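Side-chain contacts in HD domain protein (Enterococcus faecalis, PDB 4LRL), which probably hydrolyses deoxyribonucleoside triphosphates, dGTP among them, with a metal-binding HD domain under allosteric control by nucleotides: residues 98-103 against 230-235; 128-133 against 198-203; 207-212 against 253-258; 214-219 against 223-228; 247-252 against 423-428. All blocks are in the same frame, centred on the assembly; numbering follows the deposited sequence.

Interaction 1 (98-103 against 230-235); sequences TRRICE and RILRVI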
# COMPACT_ATOMS: atom_id res chain seq x y z
N THR C 98 6.51 18.73 -11.81
CA THR C 98 6.75 20.14 -12.14
C THR C 98 5.46 20.80 -12.60
O THR C 98 5.17 21.95 -12.22
CB THR C 98 7.84 20.27 -13.24
OG1 THR C 98 9.07 19.71 -12.76
CG2 THR C 98 8.08 21.70 -13.60
N ARG C 99 4.67 20.08 -13.40
CA ARG C 99 3.39 20.59 -13.86
C ARG C 99 2.44 20.80 -12.67
O ARG C 99 1.75 21.80 -12.59
CB ARG C 99 2.77 19.67 -14.91
CG ARG C 99 1.48 20.19 -15.51
CD ARG C 99 0.68 19.08 -16.17
NE ARG C 99 0.14 18.10 -15.23
CZ ARG C 99 -0.91 18.29 -14.42
NH1 ARG C 99 -1.57 19.44 -14.41
NH2 ARG C 99 -1.30 17.30 -13.61
N ARG C 100 2.45 19.85 -11.74
CA ARG C 100 1.58 19.97 -10.56
C ARG C 100 1.97 21.18 -9.72
O ARG C 100 1.09 21.89 -9.23
CB ARG C 100 1.56 18.68 -9.75
CG ARG C 100 0.85 17.56 -10.49
CD ARG C 100 0.93 16.23 -9.79
NE ARG C 100 0.48 15.17 -10.70
CZ ARG C 100 0.26 13.89 -10.36
NH1 ARG C 100 -0.15 13.03 -11.28
NH2 ARG C 100 0.44 13.48 -9.11
N ILE C 101 3.28 21.41 -9.59
CA ILE C 101 3.80 22.55 -8.82
C ILE C 101 3.44 23.90 -9.45
O ILE C 101 2.98 24.80 -8.76
CB ILE C 101 5.34 22.45 -8.59
CG1 ILE C 101 5.67 21.16 -7.84
CG2 ILE C 101 5.86 23.67 -7.81
CD1 ILE C 101 7.15 20.88 -7.66
N CYS C 102 3.64 24.00 -10.77
CA CYS C 102 3.31 25.20 -11.53
C CYS C 102 1.82 25.52 -11.43
O CYS C 102 1.43 26.68 -11.31
CB CYS C 102 3.69 25.02 -12.99
SG CYS C 102 5.46 25.04 -13.31
N GLU C 103 1.01 24.47 -11.47
CA GLU C 103 -0.44 24.57 -11.36
C GLU C 103 -0.83 25.17 -10.00
O GLU C 103 -1.60 26.12 -9.93
CB GLU C 103 -1.07 23.19 -11.56
CG GLU C 103 -2.57 23.19 -11.73
CD GLU C 103 -3.03 23.59 -13.12
OE1 GLU C 103 -2.29 23.37 -14.10
OE2 GLU C 103 -4.16 24.11 -13.24
N ARG C 230 1.52 16.02 0.44
CA ARG C 230 1.68 16.97 1.53
C ARG C 230 2.74 18.02 1.22
O ARG C 230 2.58 19.18 1.61
CB ARG C 230 1.94 16.31 2.89
CG ARG C 230 1.94 17.34 4.09
CD ARG C 230 0.69 18.24 4.16
NE ARG C 230 0.82 19.29 5.18
CZ ARG C 230 -0.07 20.26 5.41
NH1 ARG C 230 -1.18 20.36 4.69
NH2 ARG C 230 0.17 21.15 6.36
N ILE C 231 3.78 17.64 0.49
CA ILE C 231 4.77 18.62 0.07
C ILE C 231 4.15 19.61 -0.91
O ILE C 231 4.40 20.81 -0.83
CB ILE C 231 6.06 17.97 -0.49
CG1 ILE C 231 6.72 17.13 0.61
CG2 ILE C 231 7.03 19.06 -1.03
CD1 ILE C 231 8.05 16.57 0.26
N LEU C 232 3.31 19.11 -1.81
CA LEU C 232 2.63 19.98 -2.75
C LEU C 232 1.66 20.95 -2.09
O LEU C 232 1.37 22.01 -2.64
CB LEU C 232 1.92 19.16 -3.84
CG LEU C 232 2.86 18.41 -4.80
CD1 LEU C 232 2.08 17.68 -5.87
CD2 LEU C 232 3.88 19.34 -5.42
N ARG C 233 1.18 20.61 -0.89
CA ARG C 233 0.24 21.47 -0.18
C ARG C 233 0.93 22.66 0.51
O ARG C 233 0.28 23.64 0.84
CB ARG C 233 -0.55 20.66 0.85
CG ARG C 233 -1.84 21.31 1.32
CD ARG C 233 -2.99 21.04 0.37
NE ARG C 233 -4.12 21.94 0.59
CZ ARG C 233 -5.32 21.80 0.03
NH1 ARG C 233 -5.56 20.78 -0.79
NH2 ARG C 233 -6.29 22.68 0.29
N VAL C 234 2.24 22.55 0.73
CA VAL C 234 2.97 23.57 1.48
C VAL C 234 4.08 24.24 0.66
O VAL C 234 4.63 25.26 1.10
CB VAL C 234 3.56 23.03 2.80
CG1 VAL C 234 2.45 22.57 3.75
CG2 VAL C 234 4.57 21.91 2.55
N ILE C 235 4.39 23.68 -0.51
CA ILE C 235 5.39 24.26 -1.42
C ILE C 235 4.95 25.65 -1.89
O ILE C 235 3.77 25.91 -2.13
CB ILE C 235 5.69 23.35 -2.64
CG1 ILE C 235 6.96 23.81 -3.37
CG2 ILE C 235 4.47 23.28 -3.61
CD1 ILE C 235 7.54 22.81 -4.35
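Among the residues that meet here, Arg100 alone ends in a flat group, and its guanidinium plays no part across the contact: it turns off to a salt bridge with Glu96 and a hydrogen bond with the backbone O of His45, while its CB lies 4.0 Å from Leu232 CD1. Within 230-235, on the side turned from the contact, the Arg230 guanidinium has Val234 CG1 over one face, 3.6 Å above the plane and offset toward the rim, and makes a cation-pi contact with Tyr47 of the second subunit. The contact itself is aliphatic. The longer branch of Ile101 touches both neighbours, Leu232 through CG1 and Ile235 through CD1. Ile101 CG1 sits 3.5 Å from Leu232 CD2, and the two side chains cross at about a right angle. Here helix 87-108 of the HD domain, which carries the metal ligand His90 at its start, is packed by the short helix 228-234 of the HD-associated region, with closest CA atoms at Ile101 and Leu232. Ile101 CG2 adds a second contact to Ile235, whose CD1 is 3.9 Å from both CG2 and CD1 of Ile101. With CG1 trans to the backbone N (chi1 -166°) and the chain extended, Ile235 puts CD1 against Ile101, again crossing at about a right angle. Ile235 opens strand 235-238, and its side chain also packs on Ile242 and Phe244 of strand 241-245. Ile231 O accepts hydrogen bonds from both Val234 N and Ile235 N where the chain turns from helix to strand.

Interaction 2 (128-133 against 198-203); sequences LCAALL and QMISSQ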
# COMPACT_ATOMS: atom_id res chain seq x y z
N LEU C 128 8.52 23.45 -17.86
CA LEU C 128 8.07 22.11 -18.23
C LEU C 128 9.06 21.48 -19.21
O LEU C 128 9.39 20.30 -19.10
CB LEU C 128 6.67 22.14 -18.83
CG LEU C 128 5.54 22.55 -17.88
CD1 LEU C 128 4.19 22.67 -18.60
CD2 LEU C 128 5.47 21.57 -16.73
N CYS C 129 9.55 22.29 -20.14
CA CYS C 129 10.55 21.82 -21.10
C CYS C 129 11.82 21.37 -20.39
O CYS C 129 12.28 20.25 -20.59
CB CYS C 129 10.83 22.89 -22.15
SG CYS C 129 9.46 23.09 -23.30
N ALA C 130 12.37 22.24 -19.54
CA ALA C 130 13.55 21.88 -18.74
C ALA C 130 13.34 20.64 -17.87
O ALA C 130 14.26 19.83 -17.73
CB ALA C 130 14.02 23.03 -17.91
N ALA C 131 12.14 20.48 -17.32
CA ALA C 131 11.82 19.30 -16.51
C ALA C 131 11.84 18.01 -17.35
O ALA C 131 12.40 17.00 -16.93
CB ALA C 131 10.48 19.46 -15.85
N LEU C 132 11.24 18.06 -18.53
CA LEU C 132 11.20 16.91 -19.40
C LEU C 132 12.59 16.52 -19.93
O LEU C 132 12.91 15.32 -20.06
CB LEU C 132 10.24 17.18 -20.56
CG LEU C 132 9.97 15.98 -21.47
CD1 LEU C 132 9.34 14.82 -20.67
CD2 LEU C 132 9.09 16.41 -22.63
N LEU C 133 13.41 17.52 -20.22
CA LEU C 133 14.67 17.31 -20.92
C LEU C 133 15.87 17.20 -19.99
O LEU C 133 16.99 17.02 -20.47
CB LEU C 133 14.90 18.44 -21.93
CG LEU C 133 13.91 18.59 -23.08
CD1 LEU C 133 14.16 19.91 -23.79
CD2 LEU C 133 13.99 17.41 -24.04
N GLN C 198 15.19 26.35 -9.27
CA GLN C 198 15.06 25.53 -8.06
C GLN C 198 14.00 24.42 -8.15
O GLN C 198 14.08 23.43 -7.43
CB GLN C 198 14.82 26.39 -6.81
CG GLN C 198 16.09 27.06 -6.27
CD GLN C 198 15.83 27.94 -5.04
OE1 GLN C 198 14.99 27.62 -4.18
NE2 GLN C 198 16.55 29.04 -4.96
N MET C 199 13.03 24.58 -9.05
CA MET C 199 11.98 23.58 -9.22
C MET C 199 12.57 22.31 -9.83
O MET C 199 12.10 21.19 -9.58
CB MET C 199 10.85 24.11 -10.11
CG MET C 199 9.50 23.40 -9.85
SD MET C 199 8.10 24.04 -10.79
CE MET C 199 8.05 25.77 -10.27
N ILE C 200 13.63 22.50 -10.59
CA ILE C 200 14.25 21.44 -11.35
C ILE C 200 15.53 20.95 -10.69
O ILE C 200 15.86 19.76 -10.74
CB ILE C 200 14.46 21.89 -12.80
CG1 ILE C 200 13.08 21.98 -13.47
CG2 ILE C 200 15.41 20.94 -13.56
CD1 ILE C 200 12.98 23.00 -14.56
N SER C 201 16.23 21.86 -10.03
CA SER C 201 17.45 21.49 -9.34
C SER C 201 17.62 22.28 -8.06
O SER C 201 17.72 23.51 -8.09
CB SER C 201 18.66 21.67 -10.25
OG SER C 201 19.85 21.37 -9.54
N SER C 202 17.63 21.57 -6.94
CA SER C 202 17.82 22.14 -5.62
C SER C 202 18.11 20.99 -4.67
O SER C 202 18.56 19.93 -5.12
CB SER C 202 16.57 22.94 -5.18
OG SER C 202 15.46 22.08 -4.98
N GLN C 203 17.87 21.17 -3.38
CA GLN C 203 17.98 20.07 -2.43
C GLN C 203 16.66 19.31 -2.29
O GLN C 203 16.60 18.23 -1.70
CB GLN C 203 18.51 20.56 -1.08
CG GLN C 203 20.03 20.83 -1.07
CD GLN C 203 20.83 19.58 -1.34
OE1 GLN C 203 20.53 18.51 -0.80
NE2 GLN C 203 21.86 19.69 -2.17
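Ile200 pushes its CD1 methyl against Ala130, 3.5 Å from that residue's CB, and the same methyl rests 3.8 Å from the backbone N of Ala131. A carbon further back, Ile200 CG1 lies 4.3 Å from Ala131 CB, so the isoleucine spans two consecutive alanines on one side of helix 124-133. With CG1 opposite the carbonyl carbon (chi1 -71°), the longer branch leads off toward that helix. The small alanine side chains let the backbones come close: the CA atoms of Ala131 and Ile200 are 6.1 Å apart. Val186 of helix 179-187 touches both Ala130 and Ile200. The contact lies close to the metal site of the HD domain. Helix 124-133 leads directly into the ligands His134 and Asp135, and the side chain of Ile200 comes to about 4 Å from that of His134, whose ND1 is hydrogen-bonded to Ala131 O; this backbone carbonyl is thus a second-shell partner for a first-shell histidine. Across the two segments there is no hydrogen bond, and the buried contact is made mainly of methyl and methylene groups, with one backbone N beside them, so it depends on close fit of shape and carries no directional bond of its own.

Interaction 3 (207-212 against 253-258); sequences DRMDYL and EDYIVS. With NI (nickel (II) ion), chain N.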
# COMPACT_ATOMS: atom_id res chain seq x y z
N ASP C 207 13.06 16.56 -9.62
CA ASP C 207 13.95 15.50 -10.07
C ASP C 207 14.17 14.49 -8.93
O ASP C 207 13.87 13.30 -9.08
CB ASP C 207 15.28 16.13 -10.54
CG ASP C 207 16.28 15.12 -11.11
OD1 ASP C 207 17.43 15.52 -11.36
OD2 ASP C 207 15.94 13.95 -11.32
N ARG C 208 14.66 14.97 -7.81
CA ARG C 208 14.83 14.14 -6.62
C ARG C 208 13.51 13.50 -6.17
O ARG C 208 13.47 12.31 -5.86
CB ARG C 208 15.44 14.96 -5.47
CG ARG C 208 16.78 15.60 -5.81
CD ARG C 208 17.17 16.49 -4.68
NE ARG C 208 18.39 17.27 -4.87
CZ ARG C 208 19.62 16.82 -4.65
NH1 ARG C 208 20.67 17.63 -4.80
NH2 ARG C 208 19.82 15.56 -4.26
N MET C 209 12.43 14.29 -6.18
CA MET C 209 11.14 13.78 -5.72
C MET C 209 10.65 12.61 -6.58
O MET C 209 10.19 11.60 -6.05
CB MET C 209 10.10 14.90 -5.62
CG MET C 209 10.40 15.90 -4.49
SD MET C 209 8.98 16.92 -4.02
CE MET C 209 9.11 18.29 -5.16
N ASP C 210 10.79 12.72 -7.89
CA ASP C 210 10.37 11.62 -8.75
C ASP C 210 11.25 10.38 -8.58
O ASP C 210 10.72 9.30 -8.39
CB ASP C 210 10.30 12.02 -10.22
CG ASP C 210 9.69 10.92 -11.07
OD1 ASP C 210 10.46 10.18 -11.71
OD2 ASP C 210 8.44 10.76 -11.06
N TYR C 211 12.58 10.52 -8.64
CA TYR C 211 13.38 9.30 -8.59
C TYR C 211 13.31 8.61 -7.23
O TYR C 211 13.29 7.38 -7.17
CB TYR C 211 14.82 9.44 -9.14
CG TYR C 211 15.82 10.26 -8.36
CD1 TYR C 211 16.26 9.87 -7.09
CD2 TYR C 211 16.38 11.39 -8.93
CE1 TYR C 211 17.21 10.63 -6.40
CE2 TYR C 211 17.33 12.16 -8.26
CZ TYR C 211 17.74 11.77 -6.99
OH TYR C 211 18.69 12.55 -6.34
N LEU C 212 13.21 9.38 -6.16
CA LEU C 212 13.05 8.75 -4.84
C LEU C 212 11.79 7.89 -4.78
O LEU C 212 11.84 6.74 -4.37
CB LEU C 212 13.10 9.77 -3.70
CG LEU C 212 14.49 10.43 -3.51
CD1 LEU C 212 14.40 11.63 -2.56
CD2 LEU C 212 15.60 9.45 -3.05
N GLU C 253 10.63 16.82 6.47
CA GLU C 253 11.41 15.83 7.22
C GLU C 253 11.34 14.44 6.62
O GLU C 253 12.38 13.79 6.45
CB GLU C 253 10.93 15.73 8.65
CG GLU C 253 11.41 16.82 9.57
CD GLU C 253 11.00 16.57 11.01
OE1 GLU C 253 10.11 15.71 11.25
OE2 GLU C 253 11.58 17.22 11.90
N ASP C 254 10.12 13.98 6.32
CA ASP C 254 9.89 12.67 5.70
C ASP C 254 10.56 12.56 4.34
O ASP C 254 10.96 11.47 3.93
CB ASP C 254 8.39 12.40 5.51
CG ASP C 254 7.63 12.42 6.81
OD1 ASP C 254 6.44 12.81 6.79
OD2 ASP C 254 8.21 12.06 7.86
N TYR C 255 10.67 13.68 3.63
CA TYR C 255 11.40 13.66 2.38
C TYR C 255 12.89 13.37 2.65
O TYR C 255 13.48 12.51 2.00
CB TYR C 255 11.20 14.96 1.59
CG TYR C 255 12.30 15.22 0.61
CD1 TYR C 255 12.37 14.51 -0.59
CD2 TYR C 255 13.30 16.16 0.89
CE1 TYR C 255 13.39 14.74 -1.49
CE2 TYR C 255 14.34 16.40 -0.01
CZ TYR C 255 14.37 15.68 -1.20
OH TYR C 255 15.39 15.90 -2.10
N ILE C 256 13.48 14.06 3.64
CA ILE C 256 14.88 13.82 3.98
C ILE C 256 15.11 12.38 4.49
O ILE C 256 16.09 11.74 4.15
CB ILE C 256 15.43 14.86 4.99
CG1 ILE C 256 15.41 16.26 4.37
CG2 ILE C 256 16.84 14.50 5.45
CD1 ILE C 256 16.39 16.46 3.21
N VAL C 257 14.18 11.88 5.29
CA VAL C 257 14.24 10.52 5.78
C VAL C 257 14.25 9.51 4.62
O VAL C 257 15.10 8.62 4.59
CB VAL C 257 13.11 10.25 6.79
CG1 VAL C 257 13.04 8.77 7.18
CG2 VAL C 257 13.32 11.08 8.03
N SER C 258 13.34 9.67 3.66
CA SER C 258 13.26 8.77 2.50
C SER C 258 14.52 8.83 1.65
O SER C 258 15.01 7.80 1.15
CB SER C 258 12.06 9.12 1.62
OG SER C 258 10.84 8.99 2.35
NI NI N . 16.54 13.03 -13.13
O HOH W 1 18.58 13.44 -12.63
O HOH W 2 17.64 11.00 -12.42
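The helical segments 207-212 and 253-258 pass each other at 59°, their axes 11.2 Å apart. Tyr255 bridges this separation. Its CG is trans to the backbone N (chi1 157°), which carries the ring across to three residues of the facing helix. Leu212 CD1 comes to 3.4 Å from Tyr255 CE1, the two side chains meeting at about a right angle, and Met209 CG makes a looser contact with the same ring atom. Beyond the ring, Tyr255 OH is 3.2 Å from Arg208 CD, while Arg208 CB lies at the ring edge, near its plane. The guanidinium stands 79° from the ring and does not stack on it. Its NH2 forms a salt bridge with Asp397, and the backbone carbonyls of the neighbouring residues Ser202 and Gln203 hold Arg208 NE and Tyr255 OH, respectively, by hydrogen bonds. On the second helix, Ser258 OG donates to Asp254 O at 2.9 Å, from the face opposite Ser258 N. One residue before Arg208, Asp207 OD2 binds nickel at 2.1 Å. Asp207 OD1 accepts a hydrogen bond from water 1. That water is itself a ligand of the metal, and His90, His134 and Asp135 supply the remaining protein ligands. This is the H...HD...D metal site characteristic of HD-domain proteins, named for its His-Asp doublet, here His134 and Asp135, with Asp207 as the final aspartate.

Interaction 4 (214-219 against 223-228); sequences RDAYFT and YGTFDL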
# COMPACT_ATOMS: atom_id res chain seq x y z
N ARG C 214 9.90 6.85 -7.46
CA ARG C 214 9.90 5.88 -8.54
C ARG C 214 10.90 4.74 -8.29
O ARG C 214 10.59 3.57 -8.50
CB ARG C 214 10.21 6.57 -9.88
CG ARG C 214 10.15 5.64 -11.12
CD ARG C 214 10.23 6.45 -12.45
NE ARG C 214 9.33 7.61 -12.42
CZ ARG C 214 8.06 7.57 -12.78
NH1 ARG C 214 7.33 8.67 -12.70
NH2 ARG C 214 7.51 6.45 -13.24
N ASP C 215 12.10 5.10 -7.83
CA ASP C 215 13.08 4.09 -7.47
C ASP C 215 12.57 3.20 -6.33
O ASP C 215 12.76 1.99 -6.37
CB ASP C 215 14.42 4.72 -7.13
CG ASP C 215 15.05 5.43 -8.32
OD1 ASP C 215 14.58 5.24 -9.47
OD2 ASP C 215 16.02 6.18 -8.10
N ALA C 216 11.90 3.80 -5.35
CA ALA C 216 11.28 3.04 -4.27
C ALA C 216 10.17 2.14 -4.80
O ALA C 216 10.07 0.97 -4.39
CB ALA C 216 10.74 3.96 -3.18
N TYR C 217 9.36 2.68 -5.71
CA TYR C 217 8.22 1.96 -6.24
C TYR C 217 8.67 0.69 -6.95
O TYR C 217 8.07 -0.38 -6.75
CB TYR C 217 7.38 2.84 -7.19
CG TYR C 217 6.09 2.18 -7.66
CD1 TYR C 217 4.90 2.32 -6.93
CD2 TYR C 217 6.06 1.39 -8.81
CE1 TYR C 217 3.71 1.69 -7.35
CE2 TYR C 217 4.90 0.77 -9.24
CZ TYR C 217 3.72 0.91 -8.50
OH TYR C 217 2.57 0.29 -8.93
N PHE C 218 9.72 0.78 -7.75
CA PHE C 218 10.21 -0.36 -8.55
C PHE C 218 11.13 -1.33 -7.80
O PHE C 218 11.07 -2.54 -8.03
CB PHE C 218 10.83 0.10 -9.87
CG PHE C 218 9.82 0.59 -10.86
CD1 PHE C 218 9.46 1.93 -10.91
CD2 PHE C 218 9.21 -0.30 -11.74
CE1 PHE C 218 8.52 2.38 -11.82
CE2 PHE C 218 8.26 0.17 -12.66
CZ PHE C 218 7.92 1.51 -12.69
N THR C 219 11.97 -0.83 -6.91
CA THR C 219 12.79 -1.73 -6.10
C THR C 219 11.94 -2.51 -5.10
O THR C 219 12.29 -3.63 -4.74
CB THR C 219 13.91 -0.99 -5.33
OG1 THR C 219 13.33 -0.01 -4.47
CG2 THR C 219 14.89 -0.32 -6.29
N TYR C 223 8.58 1.36 1.95
CA TYR C 223 8.59 2.24 3.12
C TYR C 223 9.71 3.29 3.05
O TYR C 223 9.86 4.11 3.97
CB TYR C 223 8.65 1.43 4.42
CG TYR C 223 7.38 0.66 4.71
CD1 TYR C 223 7.30 -0.71 4.46
CD2 TYR C 223 6.26 1.30 5.23
CE1 TYR C 223 6.13 -1.43 4.73
CE2 TYR C 223 5.08 0.59 5.50
CZ TYR C 223 5.02 -0.77 5.25
OH TYR C 223 3.85 -1.46 5.52
N GLY C 224 10.46 3.27 1.94
CA GLY C 224 11.42 4.34 1.65
C GLY C 224 10.78 5.54 0.95
O GLY C 224 11.44 6.23 0.17
N THR C 225 9.49 5.78 1.22
CA THR C 225 8.71 6.84 0.56
C THR C 225 8.19 7.92 1.52
O THR C 225 7.90 7.66 2.69
CB THR C 225 7.50 6.27 -0.25
OG1 THR C 225 6.62 5.55 0.62
CG2 THR C 225 7.98 5.35 -1.37
N PHE C 226 8.09 9.14 0.99
CA PHE C 226 7.50 10.29 1.69
C PHE C 226 6.17 10.60 1.00
O PHE C 226 5.75 9.88 0.10
CB PHE C 226 8.43 11.49 1.57
CG PHE C 226 8.69 11.91 0.16
CD1 PHE C 226 7.97 12.95 -0.41
CD2 PHE C 226 9.63 11.24 -0.62
CE1 PHE C 226 8.18 13.32 -1.73
CE2 PHE C 226 9.85 11.60 -1.94
CZ PHE C 226 9.13 12.65 -2.49
N ASP C 227 5.53 11.70 1.38
CA ASP C 227 4.23 12.06 0.82
C ASP C 227 4.30 13.27 -0.11
O ASP C 227 4.40 14.41 0.35
CB ASP C 227 3.22 12.30 1.94
CG ASP C 227 1.81 12.45 1.43
OD1 ASP C 227 1.27 11.46 0.86
OD2 ASP C 227 1.24 13.55 1.60
N LEU C 228 4.24 13.01 -1.41
CA LEU C 228 4.27 14.06 -2.43
C LEU C 228 3.15 15.08 -2.24
O LEU C 228 3.39 16.29 -2.32
CB LEU C 228 4.21 13.47 -3.85
CG LEU C 228 4.21 14.47 -5.01
CD1 LEU C 228 5.45 15.36 -4.99
CD2 LEU C 228 4.09 13.76 -6.35
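Thr225 meets Ala216 across the loop joining helix 206-219 to helix 228-234, where the chain reverses direction. From its CB, Thr225 divides into two branches with separate tasks. With chi1 at 59°, OG1 lies between the backbone N and the carbonyl carbon and is hydrogen-bonded to Glu222 O, while CG2 is trans to the carbonyl carbon. That methyl ends 3.6 Å from Ala216 CB, a methyl-to-methyl contact. The alanine methyl also lies 4.1 Å from Gly224 O, and Gly224 and Ala216 have the nearest CA atoms of the two segments, 6.1 Å apart. No hydrogen bond crosses between the segments, so Ala216 and the loop are joined by van der Waals contact. Met262 of helix 249-267 packs on Ala216 as well. Both segments also reach other subunits: Asp227, the N-cap of helix 228-234, has its OD2 in a weak hydrogen bond to Arg230 N and bonded also to Asn46 ND2 of the second subunit, while Tyr217 stacks on Tyr217 of the fourth subunit and Phe218 meets Phe218 of that same subunit. At the last turn of helix 206-219, Asp215 O is held twice by Thr219: OG1 donates to it at 2.8 Å, with a C=O...donor angle of 135°, and the backbone N approaches from the opposite face of the carbonyl plane.

Interaction 5 (247-252 against 423-428); sequences NGMHAV and ATVSPL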
# COMPACT_ATOMS: atom_id res chain seq x y z
N ASN C 247 4.26 25.04 8.49
CA ASN C 247 3.30 24.04 8.97
C ASN C 247 3.44 22.67 8.29
O ASN C 247 2.80 21.71 8.69
CB ASN C 247 1.85 24.56 8.91
CG ASN C 247 1.38 24.80 7.49
OD1 ASN C 247 0.77 23.93 6.88
ND2 ASN C 247 1.67 25.97 6.96
N GLY C 248 4.28 22.59 7.27
CA GLY C 248 4.55 21.33 6.58
C GLY C 248 5.94 20.76 6.81
O GLY C 248 6.39 19.90 6.06
N MET C 249 6.61 21.22 7.87
CA MET C 249 7.98 20.79 8.18
C MET C 249 8.14 19.25 8.26
O MET C 249 9.09 18.69 7.73
CB MET C 249 8.48 21.43 9.48
CG MET C 249 9.81 20.82 9.94
SD MET C 249 10.28 21.06 11.66
CE MET C 249 8.83 20.52 12.59
N HIS C 250 7.21 18.58 8.95
CA HIS C 250 7.30 17.13 9.13
C HIS C 250 7.28 16.37 7.81
O HIS C 250 7.99 15.39 7.65
CB HIS C 250 6.21 16.60 10.06
CG HIS C 250 6.29 17.14 11.46
ND1 HIS C 250 7.41 17.02 12.25
CD2 HIS C 250 5.37 17.78 12.22
CE1 HIS C 250 7.18 17.57 13.43
NE2 HIS C 250 5.95 18.04 13.43
N ALA C 251 6.49 16.86 6.85
CA ALA C 251 6.48 16.32 5.50
C ALA C 251 7.81 16.55 4.79
O ALA C 251 8.26 15.70 4.03
CB ALA C 251 5.35 16.92 4.71
N VAL C 252 8.44 17.70 5.03
CA VAL C 252 9.77 17.96 4.49
C VAL C 252 10.77 17.00 5.16
O VAL C 252 11.63 16.43 4.49
CB VAL C 252 10.18 19.45 4.64
CG1 VAL C 252 11.64 19.66 4.22
CG2 VAL C 252 9.25 20.33 3.82
N ALA C 423 17.32 22.14 8.84
CA ALA C 423 18.08 21.50 9.93
C ALA C 423 18.02 22.31 11.22
O ALA C 423 17.96 21.75 12.32
CB ALA C 423 19.53 21.28 9.50
N THR C 424 18.04 23.63 11.07
CA THR C 424 17.90 24.59 12.17
C THR C 424 16.71 24.28 13.10
O THR C 424 16.85 24.35 14.32
CB THR C 424 17.82 26.01 11.58
OG1 THR C 424 19.14 26.53 11.43
CG2 THR C 424 16.99 26.96 12.45
N VAL C 425 15.56 23.93 12.53
CA VAL C 425 14.38 23.68 13.36
C VAL C 425 13.97 22.22 13.41
O VAL C 425 12.91 21.90 13.94
CB VAL C 425 13.17 24.56 12.95
CG1 VAL C 425 13.41 26.03 13.32
CG2 VAL C 425 12.88 24.41 11.47
N SER C 426 14.81 21.34 12.87
CA SER C 426 14.55 19.90 12.90
C SER C 426 15.75 19.11 13.39
O SER C 426 16.73 18.95 12.67
CB SER C 426 14.09 19.38 11.54
OG SER C 426 14.01 17.97 11.56
N PRO C 427 15.67 18.62 14.64
CA PRO C 427 16.69 17.77 15.24
C PRO C 427 16.95 16.49 14.44
O PRO C 427 18.10 16.05 14.36
CB PRO C 427 16.08 17.43 16.60
CG PRO C 427 15.21 18.58 16.91
CD PRO C 427 14.62 18.98 15.61
N LEU C 428 15.90 15.91 13.87
CA LEU C 428 16.02 14.66 13.13
C LEU C 428 16.83 14.87 11.86
O LEU C 428 17.68 14.05 11.51
CB LEU C 428 14.63 14.11 12.80
CG LEU C 428 14.49 12.93 11.84
CD1 LEU C 428 15.04 11.64 12.44
CD2 LEU C 428 13.03 12.76 11.47
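Val425 and Ser426 receive the thioether of Met249 at the point where one short helix gives way to another. The second segment begins in the weakly bonded turn of helix 422-425, where Ala423 O accepts a weak hydrogen bond from Ser426 N. Val425 comes next and offers two surfaces: its backbone O lies 3.6 Å from Met249 SD, and its CG2 methyl is 4.2 Å from the same sulfur. The first is a van der Waals approach of sulfur to a carbonyl oxygen, the second an apolar contact. Ser426 then adds its CB, also 4.2 Å from Met249 SD. Its hydroxyl is occupied differently: as N-cap of helix 427-434, Ser426 has its OG hydrogen-bonded to Val429 N and also to Glu253 OE2, a residue one turn further along the helix of Met249. Pro427 and Leu428 follow as the first turn of that helix, and both pack on the third subunit. On the other side, Met249 has its CG trans to the backbone N (chi1 171°), which sends the chain outward from the helix; a bend at chi3 then brings CE back over one face of the His250 ring, 3.4 Å above the plane and toward its rim. The sulfur faces the 425-426 turn. Met249 stands at the start of helix 249-267, soon after strand 241-245, and helix 422-425 follows directly on strand 419-421; the two strands belong to one mixed sheet, with strand 411-413 between them.

The contacts form a connected network around helices 206-219 and 249-267. Interaction 3 contains a nickel ligand; in interaction 2 the side chain of Ile200 is about 8 Å from the ion, and in interaction 1 that of Ile101 about 13 Å. Interactions 1 and 2 share a boundary at Met199, whose SD is 3.7 Å from Ile101 CG2. Interaction 3 touches all the others: Ile231 CD1 is 3.8 Å from Tyr255 CB, Ser202 O is 2.7 Å from Arg208 NE, Ser258 CB is 3.3 Å from Gly224 O, and Glu253 OE2 is 2.6 Å from Ser426 OG. Interaction 5 uses the N-terminal start of helix 249-267, away from the annotated sites, and like interaction 3 touches the third subunit.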